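Long-range contacts in putative Ribokinase II (Escherichia coli O6, PDB 3IQ0), which probably transfers the terminal phosphate of ATP to a sugar such as ribose, as a kinase of the pfkB carbohydrate kinase family: residues V6-I12 / V52-S58; D192-P196 / A265-C269; N240-H244 / D275-A279; S247-E251 / F309-H313. One frame throughout, in Å; residues are numbered along the deposited sequence.

Overall arrangement
Three of the four contacts belong to one large mixed sheet. Contact 1 pairs two parallel strands within it, contact 2 packs strand 193-194 against helix 258-271, and contact 3 joins an edge strand, 242-245, to helix 276-290. Contacts 1 and 2, centres 14 Å apart, touch where Val6 meets Ile267 and Val52 meets Ala268; contacts 2 and 3, centres 12 Å apart, share the packing of Trp266 on Ala276 and Ala279. Contact 4 adjoins contact 3 in sequence, centres 19 Å apart, but packs on none of the others; it reaches the ATP pocket directly through Tyr248 and Val250. The side chain of Met195 in contact 2 lies about 7 Å from the ATP, and that of Glu11 in contact 1 about 10 Å.

Contact 1 (V6-I12 / V52-S58); sequences VFTIGEI and VPCGIIS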
# COMPACT_ATOMS: atom_id res chain seq x y z
N VAL B 6 2.66 18.03 24.80
CA VAL B 6 2.90 16.59 24.83
C VAL B 6 3.15 16.20 23.38
O VAL B 6 2.37 16.56 22.50
CB VAL B 6 1.69 15.81 25.36
CG1 VAL B 6 1.91 14.32 25.17
CG2 VAL B 6 1.47 16.11 26.84
N PHE B 7 4.24 15.49 23.12
CA PHE B 7 4.55 15.09 21.75
C PHE B 7 4.70 13.58 21.64
O PHE B 7 4.95 12.89 22.63
CB PHE B 7 5.86 15.73 21.29
CG PHE B 7 5.68 16.98 20.48
CD1 PHE B 7 5.64 16.92 19.09
CD2 PHE B 7 5.57 18.21 21.10
CE1 PHE B 7 5.49 18.08 18.34
CE2 PHE B 7 5.42 19.37 20.36
CZ PHE B 7 5.38 19.31 18.97
N THR B 8 4.50 13.07 20.43
CA THR B 8 4.71 11.66 20.17
C THR B 8 5.35 11.60 18.80
O THR B 8 5.50 12.62 18.12
CB THR B 8 3.41 10.83 20.17
OG1 THR B 8 3.76 9.44 20.18
CG2 THR B 8 2.57 11.11 18.94
N ILE B 9 5.74 10.40 18.39
CA ILE B 9 6.40 10.24 17.11
C ILE B 9 6.07 8.86 16.58
O ILE B 9 5.78 7.94 17.35
CB ILE B 9 7.93 10.36 17.33
CG1 ILE B 9 8.68 10.31 16.00
CG2 ILE B 9 8.41 9.26 18.26
CD1 ILE B 9 10.13 10.74 16.14
N GLY B 10 6.09 8.69 15.27
CA GLY B 10 5.80 7.37 14.75
C GLY B 10 5.03 7.29 13.45
O GLY B 10 5.03 8.21 12.64
N GLU B 11 4.34 6.17 13.28
CA GLU B 11 3.59 5.91 12.07
C GLU B 11 2.18 6.47 12.06
O GLU B 11 1.46 6.41 13.05
CB GLU B 11 3.54 4.40 11.81
CG GLU B 11 2.75 3.59 12.85
CD GLU B 11 3.53 3.30 14.12
OE1 GLU B 11 4.61 3.90 14.33
OE2 GLU B 11 3.06 2.46 14.93
N ILE B 12 1.80 7.01 10.91
CA ILE B 12 0.47 7.54 10.67
C ILE B 12 0.04 6.80 9.40
O ILE B 12 0.76 6.82 8.40
CB ILE B 12 0.47 9.05 10.39
CG1 ILE B 12 0.72 9.83 11.68
CG2 ILE B 12 -0.85 9.47 9.77
CD1 ILE B 12 0.77 11.32 11.46
N VAL B 52 -5.47 18.76 26.16
CA VAL B 52 -4.05 18.98 26.43
C VAL B 52 -3.31 19.28 25.13
O VAL B 52 -3.32 18.49 24.19
CB VAL B 52 -3.45 17.73 27.13
CG1 VAL B 52 -1.93 17.83 27.18
CG2 VAL B 52 -4.02 17.60 28.54
N PRO B 53 -2.68 20.46 25.05
CA PRO B 53 -1.93 20.85 23.85
C PRO B 53 -0.88 19.80 23.53
O PRO B 53 -0.16 19.34 24.42
CB PRO B 53 -1.33 22.21 24.22
CG PRO B 53 -1.44 22.28 25.71
CD PRO B 53 -2.71 21.57 26.02
N CYS B 54 -0.80 19.43 22.25
CA CYS B 54 0.14 18.38 21.82
C CYS B 54 0.52 18.49 20.35
O CYS B 54 -0.05 19.29 19.61
CB CYS B 54 -0.51 17.03 22.07
SG CYS B 54 -2.15 16.94 21.29
N GLY B 55 1.47 17.65 19.94
CA GLY B 55 1.92 17.65 18.56
C GLY B 55 2.42 16.27 18.18
O GLY B 55 2.58 15.40 19.04
N ILE B 56 2.68 16.04 16.90
CA ILE B 56 3.17 14.74 16.48
C ILE B 56 4.18 14.87 15.34
O ILE B 56 4.03 15.71 14.46
CB ILE B 56 2.00 13.81 16.05
CG1 ILE B 56 2.54 12.42 15.70
CG2 ILE B 56 1.23 14.41 14.89
CD1 ILE B 56 1.46 11.36 15.48
N ILE B 57 5.22 14.05 15.39
CA ILE B 57 6.26 14.04 14.36
C ILE B 57 6.06 12.76 13.57
O ILE B 57 6.21 11.67 14.12
CB ILE B 57 7.68 14.03 14.98
CG1 ILE B 57 7.91 15.32 15.78
CG2 ILE B 57 8.72 13.90 13.89
CD1 ILE B 57 9.22 15.33 16.54
N SER B 58 5.72 12.89 12.30
CA SER B 58 5.49 11.72 11.46
C SER B 58 5.69 12.05 9.98
O SER B 58 6.05 13.17 9.64
CB SER B 58 4.06 11.20 11.70
OG SER B 58 3.83 9.97 11.04
O HOH W 1 4.28 7.74 9.20
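A chi1 of -176° swings CG1 of Ile56 away from its own N, and at -168° the hydroxyl of Thr8, hydrogen-bonded to His135 O, does the same; the CG2 methyl of Thr8 is thereby turned onto Ile56, and the two side chains run side by side, pointing the same way. Their contact, Thr8 CG2 to Ile56 CG1 at 3.5 Å, is tight for two carbons. On the other face of the sheet the ring of Phe7 lies over the backbone of Gly55, whose CA stands 3.8 Å from the ring centroid in a CH-pi contact. Ile9 crosses Ile57 beside it. The strands are parallel, and their ladder alternates: Val6 N to Pro53 O, nearly straight at 170°, then Gly55 N to Val6 O, a weak bond from Thr8 N to Gly55 O, Ile57 N to Thr8 O, and Gly10 N to Ile57 O. Beyond this ladder Ser58 OG takes over, donating to Gly10 O at 2.7 Å. The same hydroxyl accepts from a water that in turn accepts from Ile12 N, so side chain and solvent prolong the pairing. Strand 5-9 continues the sheet on its other edge by bonding to strand 131-137, while helix 39-49 covers Cys54 and Val52, and helix 258-271 packs on Val6 and Val52.

Contact 2 (D192-P196 / A265-C269); sequences DIYMP and AWIAC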
# COMPACT_ATOMS: atom_id res chain seq x y z
N ASP B 192 10.61 7.11 31.94
CA ASP B 192 10.18 7.51 33.27
C ASP B 192 8.85 6.83 33.57
O ASP B 192 8.58 6.45 34.71
CB ASP B 192 10.01 9.03 33.34
CG ASP B 192 11.30 9.77 33.02
OD1 ASP B 192 12.27 9.63 33.79
OD2 ASP B 192 11.34 10.48 32.00
N ILE B 193 8.03 6.68 32.54
CA ILE B 193 6.70 6.08 32.64
C ILE B 193 6.60 4.93 31.65
O ILE B 193 6.59 5.14 30.44
CB ILE B 193 5.60 7.14 32.33
CG1 ILE B 193 5.73 8.31 33.30
CG2 ILE B 193 4.20 6.51 32.43
CD1 ILE B 193 4.77 9.45 33.01
N TYR B 194 6.53 3.71 32.17
CA TYR B 194 6.44 2.51 31.35
C TYR B 194 5.00 2.00 31.35
O TYR B 194 4.42 1.78 32.41
CB TYR B 194 7.38 1.44 31.91
CG TYR B 194 7.67 0.30 30.96
CD1 TYR B 194 7.93 0.55 29.61
CD2 TYR B 194 7.72 -1.02 31.42
CE1 TYR B 194 8.23 -0.49 28.74
CE2 TYR B 194 8.02 -2.07 30.55
CZ TYR B 194 8.26 -1.79 29.21
OH TYR B 194 8.52 -2.82 28.33
N MSE B 195 4.42 1.79 30.16
CA MSE B 195 3.04 1.34 30.08
C MSE B 195 2.83 0.07 29.24
O MSE B 195 2.16 0.08 28.21
CB MSE B 195 2.17 2.48 29.53
CG MSE B 195 2.30 3.77 30.33
SE MSE B 195 1.22 5.22 29.62
CE MSE B 195 2.45 5.90 28.36
N PRO B 196 3.38 -1.06 29.71
CA PRO B 196 3.24 -2.32 28.97
C PRO B 196 1.88 -2.95 29.21
O PRO B 196 1.24 -2.70 30.23
CB PRO B 196 4.35 -3.17 29.56
CG PRO B 196 4.29 -2.79 31.00
CD PRO B 196 4.18 -1.27 30.93
N ALA B 265 -5.11 9.00 27.51
CA ALA B 265 -5.88 9.40 28.69
C ALA B 265 -5.00 9.53 29.93
O ALA B 265 -5.09 10.51 30.67
CB ALA B 265 -6.99 8.39 28.94
N TRP B 266 -4.14 8.54 30.16
CA TRP B 266 -3.26 8.58 31.33
C TRP B 266 -2.36 9.81 31.30
O TRP B 266 -2.34 10.62 32.24
CB TRP B 266 -2.38 7.31 31.40
CG TRP B 266 -1.30 7.43 32.45
CD1 TRP B 266 -0.03 7.92 32.28
CD2 TRP B 266 -1.43 7.16 33.85
NE1 TRP B 266 0.63 7.97 33.48
CE2 TRP B 266 -0.20 7.51 34.47
CE3 TRP B 266 -2.46 6.65 34.65
CZ2 TRP B 266 0.01 7.37 35.85
CZ3 TRP B 266 -2.25 6.51 36.02
CH2 TRP B 266 -1.02 6.87 36.60
N ILE B 267 -1.62 9.96 30.21
CA ILE B 267 -0.70 11.07 30.06
C ILE B 267 -1.39 12.43 30.13
O ILE B 267 -0.90 13.35 30.78
CB ILE B 267 0.08 10.97 28.73
CG1 ILE B 267 0.88 9.66 28.70
CG2 ILE B 267 1.01 12.14 28.58
CD1 ILE B 267 1.99 9.59 29.75
N ALA B 268 -2.54 12.55 29.47
CA ALA B 268 -3.26 13.83 29.49
C ALA B 268 -3.84 14.12 30.87
O ALA B 268 -3.74 15.25 31.36
CB ALA B 268 -4.37 13.82 28.44
N CYS B 269 -4.43 13.11 31.50
CA CYS B 269 -5.01 13.31 32.83
C CYS B 269 -3.96 13.70 33.84
O CYS B 269 -4.21 14.51 34.73
CB CYS B 269 -5.74 12.05 33.29
SG CYS B 269 -7.28 11.82 32.43
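Strand 193-194 of the central sheet meets helix 258-271 here through four buried side chains, Ile193 from the strand and Met195 just after it, Trp266 and Ile267 from the helix. Met195, a selenomethionine in this crystal, spans both helix residues. Its straight chain (chi2 179°) carries SE to the indole, and the bend at chi3 (-87°) turns the terminal methyl toward Ile267. SE lies 4.0 Å from Trp266 CD1, a Met-aromatic contact of oblique geometry, 45° off the normal of the five-membered ring. The methyl, CE, comes to 4.0 Å from Ile267 CD1. Two residues earlier, Ile193 divides its branches in the same manner: CG2 reaches the pyrrole side of the indole, 4.0 Å from Trp266 NE1, and CD1 touches Ile267 CD1 at 4.3 Å. Within the helix, Ile267 CD1 also lies in plane at the edge of the Trp266 ring, so the two helix side chains present a joint surface to the strand. No hydrogen bond crosses the interface; the attachment is apolar and dispersive. Trp266 extends further, onto Glu224 and Ile226 of the next strand and onto Ala279 and Leu280 of helix 276-290. Such apolar packing of a helix across a largely parallel sheet is the core architecture of the alpha/beta fold of ribokinase-like enzymes.

Contact 3 (N240-H244 / D275-A279); sequences NEQFH and DAHRA
Phe243 reaches across to helix 276-290 with its whole ring. CB comes first, 3.9 Å from His277 CE1, and with chi1 at 62° the ring is set between the backbone N and the carbonyl carbon, turned to the helix. CG and CD2 then lie under the imidazole, each 3.3 Å from His277 CE1, while CD1 and CE1 run beneath ND1 and CE2 beneath NE2. At the tip, CZ, still over the imidazole near His277 CG, also meets the first turn of the helix: Ala276 CB stands 3.7 Å from CZ, and Ala276 O lies in plane at the ring edge. The two rings form a face-to-face stack, centroids 3.6 Å apart and planes only 17° from parallel. This joins strand 242-245, an edge strand of the large mixed sheet within the chain, to the start of a helix that packs beside helix 258-271 on the sheet. Asp275 is the N-cap of that helix, its OD1 accepting from Arg278 N at 2.6 Å nearly along the C-O axis, which fixes the turn that carries His277. Glu241, two residues before Phe243 and pointing to the same side of the strand, brings its carboxylate toward the imidazole, with OE1 3.8 Å from His277 NE2 and the two planes 71° apart. A negative group so near might favour a protonated imidazole, although His277 is exposed and solvent would weaken the effect. Tyr236 of the adjoining strand also meets the Phe243 ring and touches Ala276 as well.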
# COMPACT_ATOMS: atom_id res chain seq x y z
N ASN B 240 6.67 3.77 45.81
CA ASN B 240 5.91 4.10 47.01
C ASN B 240 4.54 3.45 47.14
O ASN B 240 4.11 3.13 48.25
CB ASN B 240 5.77 5.61 47.10
CG ASN B 240 7.10 6.32 46.96
OD1 ASN B 240 7.28 7.17 46.09
ND2 ASN B 240 8.06 5.96 47.82
N GLU B 241 3.86 3.23 46.02
CA GLU B 241 2.54 2.62 46.09
C GLU B 241 2.27 1.58 45.02
O GLU B 241 3.07 1.39 44.10
CB GLU B 241 1.46 3.71 46.06
CG GLU B 241 1.37 4.48 44.77
CD GLU B 241 0.51 5.72 44.89
OE1 GLU B 241 -0.52 5.65 45.59
OE2 GLU B 241 0.86 6.76 44.29
N GLN B 242 1.13 0.91 45.16
CA GLN B 242 0.73 -0.14 44.24
C GLN B 242 -0.77 -0.35 44.37
O GLN B 242 -1.28 -0.54 45.48
CB GLN B 242 1.46 -1.43 44.61
CG GLN B 242 1.13 -2.65 43.78
CD GLN B 242 1.87 -3.89 44.26
OE1 GLN B 242 1.56 -4.43 45.31
NE2 GLN B 242 2.86 -4.32 43.49
N PHE B 243 -1.49 -0.29 43.26
CA PHE B 243 -2.93 -0.50 43.28
C PHE B 243 -3.47 -0.87 41.90
O PHE B 243 -2.79 -0.71 40.89
CB PHE B 243 -3.65 0.74 43.82
CG PHE B 243 -3.44 1.97 43.00
CD1 PHE B 243 -4.23 2.22 41.88
CD2 PHE B 243 -2.46 2.89 43.35
CE1 PHE B 243 -4.04 3.37 41.12
CE2 PHE B 243 -2.26 4.04 42.60
CZ PHE B 243 -3.05 4.28 41.48
N HIS B 244 -4.70 -1.36 41.88
CA HIS B 244 -5.33 -1.80 40.64
C HIS B 244 -6.81 -1.46 40.60
O HIS B 244 -7.44 -1.24 41.63
CB HIS B 244 -5.08 -3.32 40.49
CG HIS B 244 -6.11 -4.05 39.69
ND1 HIS B 244 -7.37 -4.34 40.18
CD2 HIS B 244 -6.06 -4.57 38.44
CE1 HIS B 244 -8.05 -5.01 39.26
NE2 HIS B 244 -7.28 -5.16 38.20
N ASP B 275 -4.33 12.72 40.32
CA ASP B 275 -3.39 11.88 41.06
C ASP B 275 -3.37 10.51 40.37
O ASP B 275 -4.17 10.25 39.47
CB ASP B 275 -3.76 11.74 42.54
CG ASP B 275 -5.15 11.14 42.78
OD1 ASP B 275 -5.57 10.23 42.03
OD2 ASP B 275 -5.81 11.56 43.75
N ALA B 276 -2.47 9.63 40.79
CA ALA B 276 -2.36 8.31 40.18
C ALA B 276 -3.68 7.54 40.19
O ALA B 276 -4.01 6.87 39.23
CB ALA B 276 -1.28 7.50 40.87
N HIS B 277 -4.42 7.64 41.29
CA HIS B 277 -5.70 6.95 41.43
C HIS B 277 -6.78 7.44 40.47
O HIS B 277 -7.52 6.64 39.90
CB HIS B 277 -6.20 7.08 42.87
CG HIS B 277 -5.53 6.14 43.83
ND1 HIS B 277 -5.89 4.82 43.94
CD2 HIS B 277 -4.48 6.32 44.67
CE1 HIS B 277 -5.09 4.22 44.82
NE2 HIS B 277 -4.23 5.11 45.27
N ARG B 278 -6.88 8.76 40.30
CA ARG B 278 -7.87 9.32 39.40
C ARG B 278 -7.50 9.01 37.95
O ARG B 278 -8.32 8.54 37.17
CB ARG B 278 -7.95 10.84 39.58
CG ARG B 278 -9.02 11.29 40.54
CD ARG B 278 -10.32 11.57 39.80
NE ARG B 278 -10.86 12.88 40.15
CZ ARG B 278 -10.19 14.02 40.01
NH1 ARG B 278 -8.95 14.01 39.53
NH2 ARG B 278 -10.75 15.17 40.36
N ALA B 279 -6.24 9.26 37.61
CA ALA B 279 -5.74 9.02 36.27
C ALA B 279 -5.91 7.57 35.82
O ALA B 279 -6.22 7.31 34.65
CB ALA B 279 -4.28 9.44 36.18

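Contact 4 (S247-E251 / F309-H313); sequences SYPVE and FIQRH. With ATP (adenosine-5'-triphosphate), chain G.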
# COMPACT_ATOMS: atom_id res chain seq x y z
N SER B 247 -12.10 -3.71 35.46
CA SER B 247 -12.55 -3.26 34.16
C SER B 247 -14.04 -2.95 34.21
O SER B 247 -14.78 -3.51 35.02
CB SER B 247 -12.31 -4.33 33.10
OG SER B 247 -13.14 -5.45 33.32
N TYR B 248 -14.48 -2.05 33.34
CA TYR B 248 -15.89 -1.69 33.25
C TYR B 248 -16.47 -2.65 32.22
O TYR B 248 -15.86 -2.89 31.19
CB TYR B 248 -16.03 -0.24 32.76
CG TYR B 248 -15.47 0.79 33.71
CD1 TYR B 248 -16.22 1.23 34.80
CD2 TYR B 248 -14.19 1.31 33.53
CE1 TYR B 248 -15.70 2.17 35.69
CE2 TYR B 248 -13.66 2.24 34.42
CZ TYR B 248 -14.42 2.67 35.50
OH TYR B 248 -13.90 3.58 36.38
N PRO B 249 -17.65 -3.22 32.50
CA PRO B 249 -18.26 -4.16 31.55
C PRO B 249 -18.85 -3.41 30.36
O PRO B 249 -19.65 -2.49 30.54
CB PRO B 249 -19.32 -4.85 32.39
CG PRO B 249 -19.77 -3.75 33.32
CD PRO B 249 -18.45 -3.12 33.73
N VAL B 250 -18.46 -3.80 29.14
CA VAL B 250 -18.97 -3.15 27.94
C VAL B 250 -19.04 -4.11 26.75
O VAL B 250 -18.35 -5.13 26.74
CB VAL B 250 -18.08 -1.94 27.51
CG1 VAL B 250 -17.99 -0.92 28.63
CG2 VAL B 250 -16.70 -2.42 27.12
N GLU B 251 -19.87 -3.77 25.77
CA GLU B 251 -20.01 -4.59 24.58
C GLU B 251 -18.88 -4.25 23.60
O GLU B 251 -18.98 -3.32 22.80
CB GLU B 251 -21.37 -4.35 23.92
CG GLU B 251 -21.56 -2.97 23.27
CD GLU B 251 -22.21 -1.95 24.19
OE1 GLU B 251 -22.16 -0.74 23.85
OE2 GLU B 251 -22.78 -2.35 25.22
N PHE B 309 -19.40 8.38 32.10
CA PHE B 309 -19.31 6.93 31.95
C PHE B 309 -19.07 6.32 33.33
O PHE B 309 -19.77 5.41 33.76
CB PHE B 309 -18.15 6.57 31.02
CG PHE B 309 -17.91 5.10 30.86
CD1 PHE B 309 -18.79 4.32 30.10
CD2 PHE B 309 -16.82 4.49 31.45
CE1 PHE B 309 -18.56 2.95 29.94
CE2 PHE B 309 -16.58 3.12 31.30
CZ PHE B 309 -17.45 2.35 30.54
N ILE B 310 -18.07 6.85 34.03
CA ILE B 310 -17.72 6.38 35.36
C ILE B 310 -18.88 6.60 36.32
O ILE B 310 -19.28 5.67 37.03
CB ILE B 310 -16.48 7.14 35.90
CG1 ILE B 310 -15.27 6.82 35.02
CG2 ILE B 310 -16.23 6.77 37.35
CD1 ILE B 310 -14.06 7.66 35.36
N GLN B 311 -19.42 7.81 36.34
CA GLN B 311 -20.55 8.14 37.21
C GLN B 311 -21.63 7.11 37.05
O GLN B 311 -21.75 6.18 37.84
CB GLN B 311 -21.16 9.50 36.86
CG GLN B 311 -20.33 10.71 37.16
CD GLN B 311 -21.10 11.99 36.91
OE1 GLN B 311 -21.95 12.06 36.02
NE2 GLN B 311 -20.80 13.03 37.70
N ARG B 312 -22.44 7.32 36.01
CA ARG B 312 -23.56 6.46 35.68
C ARG B 312 -23.43 5.07 36.26
O ARG B 312 -24.37 4.56 36.87
CB ARG B 312 -23.74 6.33 34.16
CG ARG B 312 -24.30 7.57 33.47
CD ARG B 312 -24.68 7.26 32.02
NE ARG B 312 -26.00 6.63 31.89
CZ ARG B 312 -26.41 6.00 30.79
NH1 ARG B 312 -25.61 5.91 29.73
NH2 ARG B 312 -27.63 5.49 30.73
N HIS B 313 -22.26 4.47 36.08
CA HIS B 313 -21.98 3.12 36.55
C HIS B 313 -21.50 2.97 38.00
O HIS B 313 -20.96 3.94 38.58
CB HIS B 313 -20.96 2.47 35.60
CG HIS B 313 -20.00 1.54 36.28
ND1 HIS B 313 -19.23 1.93 37.36
CD2 HIS B 313 -19.67 0.26 36.02
CE1 HIS B 313 -18.46 0.92 37.73
NE2 HIS B 313 -18.71 -0.11 36.93
PG ATP G . -2.38 -2.40 22.17
O1G ATP G . -3.50 -2.15 21.20
O2G ATP G . -1.32 -3.30 21.58
O3G ATP G . -1.74 -1.09 22.61
PB ATP G . -2.86 -3.07 25.01
O1B ATP G . -2.72 -4.46 25.56
O2B ATP G . -1.81 -2.05 25.25
O3B ATP G . -3.07 -3.15 23.41
PA ATP G . -5.50 -3.42 26.05
O1A ATP G . -6.22 -4.05 24.88
O2A ATP G . -5.00 -4.26 27.16
O3A ATP G . -4.26 -2.52 25.49
O5' ATP G . -6.09 -1.91 26.85
C5' ATP G . -6.41 -0.62 27.11
C4' ATP G . -7.02 -0.59 28.49
O4' ATP G . -8.35 -0.49 27.97
C3' ATP G . -7.18 -1.88 29.37
O3' ATP G . -6.18 -2.08 30.35
C2' ATP G . -8.54 -1.72 29.88
O2' ATP G . -8.55 -0.88 31.04
C1' ATP G . -9.32 -1.16 28.73
N9 ATP G . -9.96 -2.27 27.91
C8 ATP G . -9.47 -2.92 26.78
N7 ATP G . -10.33 -3.85 26.33
C5 ATP G . -11.39 -3.83 27.13
C6 ATP G . -12.70 -4.56 27.26
N6 ATP G . -12.99 -5.50 26.36
N1 ATP G . -13.58 -4.22 28.30
C2 ATP G . -13.31 -3.24 29.26
N3 ATP G . -12.11 -2.53 29.20
C4 ATP G . -11.15 -2.78 28.19
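Tyr248 packs closely against Phe309 on its inner side and against His313 on its solvent side. The inner part is a T-shaped pair in which the edge of Phe309 points at the face of Tyr248: CE2 of Phe309 comes to 3.5 Å from Tyr248 CG, and the ring planes stand at 67°. Its chi1 of 177° swings the Phe309 ring away from its own N, and it projects from helix 303-312 into the angle between Tyr248 and Val250, so that its CZ touches both Tyr248 CB and the CG1 methyl of Val250, the latter at 3.8 Å and in the plane of the ring. Helix 276-290 closes this side, with Ala285 touching both aromatic side chains. At the far end of the tyrosine, the hydroxyl oxygen touches Ile310 CG1, the two side chains crossing at a slant. On the solvent side the edge of Tyr248 faces the ring of exposed His313, planes 72° apart, and just as closely, with Tyr248 CD1 3.5 Å from His313 NE2. The loose part is exposed Pro249, whose CD brushes the imidazole edge 4.3 Å from His313 CD2. Val250 faces two ways: CG1 joins the aromatic cluster, whereas CG2 turns to the adenine, 3.8 Å from ATP N1. From the backbone, Tyr248 O lies 3.2 Å from ATP C2. No hydrogen bond crosses between the two segments, so the loop is held to helix 303-312 by aromatic and aliphatic surface alone, and the wall it offers to the adenine here is built from a methyl group and a carbonyl oxygen.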